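Local coordinates for nicotinate-nucleotide diphosphorylase (Carboxylating) (Streptococcus pyogenes GA06023, PDB 5HUO), which probably converts quinolinate and 5-phospho-alpha-D-ribose 1-diphosphate into nicotinate ribonucleotide, carbon dioxide and diphosphate on the route to NAD(+), at residues G77-Q86 against D105-L116. Residues are numbered along the deposited sequence; the frame is centred on the assembly and turned at random.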
ATOM      1  N   GLY A  77     -12.915 -10.027  34.400  1.00 90.57           N
ATOM      2  CA  GLY A  77     -13.653  -9.317  33.404  1.00 90.15           C
ATOM      3  C   GLY A  77     -14.177 -10.221  32.318  1.00 89.94           C
ATOM      4  O   GLY A  77     -14.462 -11.389  32.555  1.00 90.38           O
ATOM      5  N   VAL A  78     -14.282  -9.670  31.115  1.00 89.39           N
ATOM      6  CA  VAL A  78     -14.775 -10.413  29.969  1.00 89.25           C
ATOM      7  C   VAL A  78     -13.730 -10.568  28.887  1.00 88.68           C
ATOM      8  O   VAL A  78     -13.033  -9.651  28.582  1.00 88.29           O
ATOM      9  CB  VAL A  78     -16.003  -9.731  29.378  1.00 89.33           C
ATOM     10  CG1 VAL A  78     -16.616 -10.551  28.264  1.00 89.38           C
ATOM     11  CG2 VAL A  78     -17.027  -9.541  30.463  1.00 90.08           C
ATOM     12  N   LEU A  79     -13.667 -11.761  28.314  1.00 88.80           N
ATOM     13  CA  LEU A  79     -12.643 -12.113  27.299  1.00 88.49           C
ATOM     14  C   LEU A  79     -13.091 -11.705  25.934  1.00 88.25           C
ATOM     15  O   LEU A  79     -14.165 -12.091  25.473  1.00 88.52           O
ATOM     16  CB  LEU A  79     -12.331 -13.606  27.282  1.00 88.88           C
ATOM     17  CG  LEU A  79     -11.416 -14.159  26.182  1.00 88.81           C
ATOM     18  CD1 LEU A  79      -9.976 -13.696  26.352  1.00 88.60           C
ATOM     19  CD2 LEU A  79     -11.465 -15.695  26.148  1.00 89.40           C
ATOM     20  N   ALA A  80     -12.257 -10.909  25.273  1.00 87.89           N
ATOM     21  CA  ALA A  80     -12.523 -10.484  23.860  1.00 87.77           C
ATOM     22  C   ALA A  80     -11.233 -10.357  23.106  1.00 87.67           C
ATOM     23  O   ALA A  80     -10.258  -9.810  23.626  1.00 87.55           O
ATOM     24  CB  ALA A  80     -13.305  -9.163  23.810  1.00 87.62           C
ATOM     25  N   GLY A  81     -11.269 -10.802  21.860  1.00 87.88           N
ATOM     26  CA  GLY A  81     -10.103 -10.723  20.973  1.00 88.00           C
ATOM     27  C   GLY A  81      -9.183 -11.933  20.970  1.00 88.37           C
ATOM     28  O   GLY A  81      -8.059 -11.865  20.552  1.00 88.58           O
ATOM     29  N   LEU A  82      -9.678 -13.047  21.405  1.00 88.57           N
ATOM     30  CA  LEU A  82      -8.856 -14.278  21.487  1.00 89.04           C
ATOM     31  C   LEU A  82      -8.321 -14.751  20.107  1.00 89.57           C
ATOM     32  O   LEU A  82      -7.183 -15.112  20.000  1.00 89.94           O
ATOM     33  CB  LEU A  82      -9.664 -15.409  22.096  1.00 89.32           C
ATOM     34  CG  LEU A  82      -8.850 -16.671  22.397  1.00 89.88           C
ATOM     35  CD1 LEU A  82      -7.868 -16.408  23.543  1.00 89.74           C
ATOM     36  CD2 LEU A  82      -9.757 -17.822  22.782  1.00 90.34           C
ATOM     37  N   THR A  83      -9.158 -14.717  19.069  1.00 89.72           N
ATOM     38  CA  THR A  83      -8.712 -15.164  17.777  1.00 90.37           C
ATOM     39  C   THR A  83      -7.822 -14.089  17.165  1.00 90.35           C
ATOM     40  O   THR A  83      -6.970 -14.414  16.303  1.00 91.03           O
ATOM     41  CB  THR A  83      -9.826 -15.555  16.792  1.00 90.75           C
ATOM     42  OG1 THR A  83     -10.490 -14.410  16.380  1.00 90.39           O
ATOM     43  CG2 THR A  83     -10.810 -16.440  17.395  1.00 90.85           C
ATOM     44  N   VAL A  84      -8.001 -12.841  17.587  1.00 89.74           N
ATOM     45  CA  VAL A  84      -7.082 -11.792  17.151  1.00 89.82           C
ATOM     46  C   VAL A  84      -5.682 -12.022  17.706  1.00 90.06           C
ATOM     47  O   VAL A  84      -4.686 -12.005  17.027  1.00 90.69           O
ATOM     48  CB  VAL A  84      -7.515 -10.426  17.628  1.00 89.20           C
ATOM     49  CG1 VAL A  84      -6.522  -9.389  17.200  1.00 89.43           C
ATOM     50  CG2 VAL A  84      -8.842 -10.058  17.044  1.00 89.08           C
ATOM     51  N   PHE A  85      -5.666 -12.286  18.999  1.00 89.67           N
ATOM     52  CA  PHE A  85      -4.439 -12.710  19.739  1.00 89.96           C
ATOM     53  C   PHE A  85      -3.710 -13.842  19.020  1.00 90.83           C
ATOM     54  O   PHE A  85      -2.526 -13.755  18.734  1.00 91.42           O
ATOM     55  CB  PHE A  85      -4.808 -13.162  21.155  1.00 89.59           C
ATOM     56  CG  PHE A  85      -3.686 -13.794  21.901  1.00 90.00           C
ATOM     57  CD1 PHE A  85      -2.829 -13.030  22.650  1.00 89.95           C
ATOM     58  CD2 PHE A  85      -3.503 -15.154  21.874  1.00 90.55           C
ATOM     59  CE1 PHE A  85      -1.778 -13.629  23.334  1.00 90.45           C
ATOM     60  CE2 PHE A  85      -2.503 -15.761  22.590  1.00 91.02           C
ATOM     61  CZ  PHE A  85      -1.622 -15.008  23.310  1.00 90.98           C
ATOM     62  N   GLN A  86      -4.476 -14.852  18.679  1.00 91.02           N
ATOM     63  CA  GLN A  86      -3.919 -16.021  17.999  1.00 91.95           C
ATOM     64  C   GLN A  86      -3.300 -15.672  16.637  1.00 92.68           C
ATOM     65  O   GLN A  86      -2.266 -16.205  16.236  1.00 93.59           O
ATOM     66  CB  GLN A  86      -4.989 -17.115  17.806  1.00 92.13           C
ATOM     67  CG  GLN A  86      -5.408 -17.717  19.118  1.00 91.80           C
ATOM     68  CD  GLN A  86      -6.400 -18.846  18.986  1.00 92.17           C
ATOM     69  OE1 GLN A  86      -7.546 -18.721  19.428  1.00 91.71           O
ATOM     70  NE2 GLN A  86      -5.994 -19.938  18.379  1.00 93.11           N
ATOM     71  N   ASP A 105     -14.470 -15.920  23.186  1.00 89.86           N
ATOM     72  CA  ASP A 105     -14.849 -14.508  23.376  1.00 89.36           C
ATOM     73  C   ASP A 105     -16.260 -14.470  23.955  1.00 89.74           C
ATOM     74  O   ASP A 105     -17.103 -15.221  23.550  1.00 90.31           O
ATOM     75  CB  ASP A 105     -14.768 -13.711  22.081  1.00 89.09           C
ATOM     76  CG  ASP A 105     -13.374 -13.290  21.755  1.00 88.73           C
ATOM     77  OD1 ASP A 105     -12.416 -13.649  22.495  1.00 88.69           O
ATOM     78  OD2 ASP A 105     -13.173 -12.598  20.733  1.00 88.61           O
ATOM     79  N   GLY A 106     -16.420 -13.637  24.975  1.00 89.57           N
ATOM     80  CA  GLY A 106     -17.657 -13.505  25.751  1.00 90.08           C
ATOM     81  C   GLY A 106     -17.594 -14.074  27.152  1.00 90.52           C
ATOM     82  O   GLY A 106     -18.415 -13.729  27.997  1.00 90.97           O
ATOM     83  N   ASP A 107     -16.712 -15.050  27.353  1.00 90.59           N
ATOM     84  CA  ASP A 107     -16.615 -15.795  28.634  1.00 91.17           C
ATOM     85  C   ASP A 107     -16.065 -14.942  29.710  1.00 90.94           C
ATOM     86  O   ASP A 107     -15.298 -14.062  29.456  1.00 90.26           O
ATOM     87  CB  ASP A 107     -15.730 -17.029  28.518  1.00 91.36           C
ATOM     88  CG  ASP A 107     -16.353 -18.146  27.692  1.00 91.96           C
ATOM     89  OD1 ASP A 107     -17.515 -18.003  27.262  1.00 92.26           O
ATOM     90  OD2 ASP A 107     -15.661 -19.157  27.423  1.00 92.20           O
ATOM     91  N   ARG A 108     -16.510 -15.187  30.921  1.00 93.22           N
ATOM     92  CA  ARG A 108     -16.035 -14.439  32.090  1.00 95.69           C
ATOM     93  C   ARG A 108     -14.674 -14.958  32.480  1.00 93.27           C
ATOM     94  O   ARG A 108     -14.420 -16.121  32.359  1.00 94.86           O
ATOM     95  CB  ARG A 108     -17.028 -14.445  33.259  1.00100.83           C
ATOM     96  CG  ARG A 108     -18.200 -13.492  32.984  1.00110.50           C
ATOM     97  CD  ARG A 108     -18.699 -12.704  34.216  1.00123.69           C
ATOM     98  NE  ARG A 108     -20.121 -12.269  34.140  1.00137.00           N
ATOM     99  CZ  ARG A 108     -21.183 -12.998  34.536  1.00148.16           C
ATOM    100  NH1 ARG A 108     -21.042 -14.243  35.046  1.00151.05           N
ATOM    101  NH2 ARG A 108     -22.411 -12.488  34.405  1.00151.47           N
ATOM    102  N   LEU A 109     -13.807 -14.062  32.924  1.00 91.10           N
ATOM    103  CA  LEU A 109     -12.436 -14.379  33.357  1.00 91.03           C
ATOM    104  C   LEU A 109     -12.231 -14.024  34.826  1.00 91.59           C
ATOM    105  O   LEU A 109     -12.841 -13.098  35.401  1.00 91.79           O
ATOM    106  CB  LEU A 109     -11.417 -13.599  32.588  1.00 90.24           C
ATOM    107  CG  LEU A 109     -11.409 -13.748  31.089  1.00 89.73           C
ATOM    108  CD1 LEU A 109     -10.603 -12.656  30.425  1.00 89.09           C
ATOM    109  CD2 LEU A 109     -10.870 -15.093  30.733  1.00 90.01           C
ATOM    110  N   THR A 110     -11.393 -14.822  35.435  1.00 92.00           N
ATOM    111  CA  THR A 110     -10.953 -14.590  36.786  1.00 93.25           C
ATOM    112  C   THR A 110      -9.477 -14.716  36.795  1.00 93.81           C
ATOM    113  O   THR A 110      -8.943 -15.624  36.171  1.00 95.98           O
ATOM    114  CB  THR A 110     -11.512 -15.675  37.711  1.00 94.49           C
ATOM    115  OG1 THR A 110     -12.923 -15.651  37.640  1.00 95.04           O
ATOM    116  CG2 THR A 110     -11.115 -15.443  39.124  1.00 95.96           C
ATOM    117  N   SER A 111      -8.826 -13.888  37.583  1.00 93.62           N
ATOM    118  CA  SER A 111      -7.382 -13.911  37.663  1.00 93.76           C
ATOM    119  C   SER A 111      -6.823 -15.299  38.004  1.00 94.52           C
ATOM    120  O   SER A 111      -7.278 -15.983  38.928  1.00 95.48           O
ATOM    121  CB  SER A 111      -6.880 -12.891  38.674  1.00 94.15           C
ATOM    122  OG  SER A 111      -5.492 -13.006  38.864  1.00 95.17           O
ATOM    123  N   GLY A 112      -5.803 -15.657  37.224  1.00 93.72           N
ATOM    124  CA  GLY A 112      -5.109 -16.921  37.315  1.00 93.41           C
ATOM    125  C   GLY A 112      -5.583 -17.933  36.312  1.00 93.28           C
ATOM    126  O   GLY A 112      -5.018 -19.026  36.234  1.00 93.82           O
ATOM    127  N   ASP A 113      -6.650 -17.605  35.578  1.00 92.73           N
ATOM    128  CA  ASP A 113      -7.233 -18.550  34.600  1.00 92.73           C
ATOM    129  C   ASP A 113      -6.279 -18.805  33.437  1.00 92.41           C
ATOM    130  O   ASP A 113      -5.676 -17.886  32.910  1.00 91.83           O
ATOM    131  CB  ASP A 113      -8.482 -17.996  33.993  1.00 92.23           C
ATOM    132  CG  ASP A 113      -9.637 -18.080  34.872  1.00 92.77           C
ATOM    133  OD1 ASP A 113      -9.457 -18.545  36.044  1.00 93.58           O
ATOM    134  OD2 ASP A 113     -10.737 -17.657  34.400  1.00 92.51           O
ATOM    135  N   LEU A 114      -6.166 -20.073  33.064  1.00 92.96           N
ATOM    136  CA  LEU A 114      -5.378 -20.473  31.904  1.00 92.90           C
ATOM    137  C   LEU A 114      -6.258 -20.405  30.625  1.00 92.44           C
ATOM    138  O   LEU A 114      -7.017 -21.319  30.304  1.00 92.86           O
ATOM    139  CB  LEU A 114      -4.794 -21.866  32.089  1.00 93.87           C
ATOM    140  CG  LEU A 114      -4.144 -22.470  30.841  1.00 94.06           C
ATOM    141  CD1 LEU A 114      -2.898 -21.731  30.475  1.00 93.81           C
ATOM    142  CD2 LEU A 114      -3.807 -23.935  31.089  1.00 95.18           C
ATOM    143  N   VAL A 115      -6.103 -19.322  29.898  1.00 91.70           N
ATOM    144  CA  VAL A 115      -6.914 -19.065  28.721  1.00 91.28           C
ATOM    145  C   VAL A 115      -6.442 -19.855  27.488  1.00 91.62           C
ATOM    146  O   VAL A 115      -7.222 -20.450  26.786  1.00 91.83           O
ATOM    147  CB  VAL A 115      -6.893 -17.579  28.390  1.00 90.49           C
ATOM    148  CG1 VAL A 115      -7.706 -17.300  27.126  1.00 90.15           C
ATOM    149  CG2 VAL A 115      -7.445 -16.773  29.565  1.00 90.28           C
ATOM    150  N   LEU A 116      -5.143 -19.876  27.280  1.00 91.83           N
ATOM    151  CA  LEU A 116      -4.541 -20.582  26.159  1.00 92.35           C
ATOM    152  C   LEU A 116      -3.115 -21.055  26.465  1.00 93.02           C
ATOM    153  O   LEU A 116      -2.397 -20.435  27.234  1.00 92.89           O
ATOM    154  CB  LEU A 116      -4.451 -19.662  24.934  1.00 91.90           C
ATOM    155  CG  LEU A 116      -5.514 -19.714  23.881  1.00 91.77           C
ATOM    156  CD1 LEU A 116      -4.930 -19.096  22.625  1.00 91.75           C
ATOM    157  CD2 LEU A 116      -6.021 -21.093  23.535  1.00 92.52           C
TER
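A two-stranded antiparallel ladder joins G77-V78 to R108-L109 in the N-terminal domain of this quinolinate phosphoribosyltransferase, and beside it the D105 carboxylate takes the first N-H groups of helix 82-92. G77 and L109 form a hydrogen-bonded pair, L109 N to G77 O at 2.8 Å and G77 N to L109 O at 3.2 Å. Beyond the strands L79 N donates a hydrogen bond to D107 O (3.0 Å), and G106 N one to L79 O, nearly straight at 172°. An apolar layer lies on the L109 side of the ladder. CD1 of L109 rests on CB of L79 at 3.7 Å, and both leucines reach F304. L82, its CG anti to the backbone N (chi1 -172°), brings CD1 to V115 CG1 at 3.7 Å, the two side chains running alongside in opposite senses. The L116 side chain crosses that of Q86 at about a right angle, its CD1 3.8 Å from Q86 CG and approaching the F85 ring obliquely. V115 and L116 both face L71 of strand 66-73, a classic beta bulge. D105, also bonded through OD2 to Y176 OH, accepts a hydrogen bond from N-cap G81 N on OD2 (2.8 Å), from above the carboxylate plane, while L82 N meets the syn lone pair of OD1 at 3.0 Å.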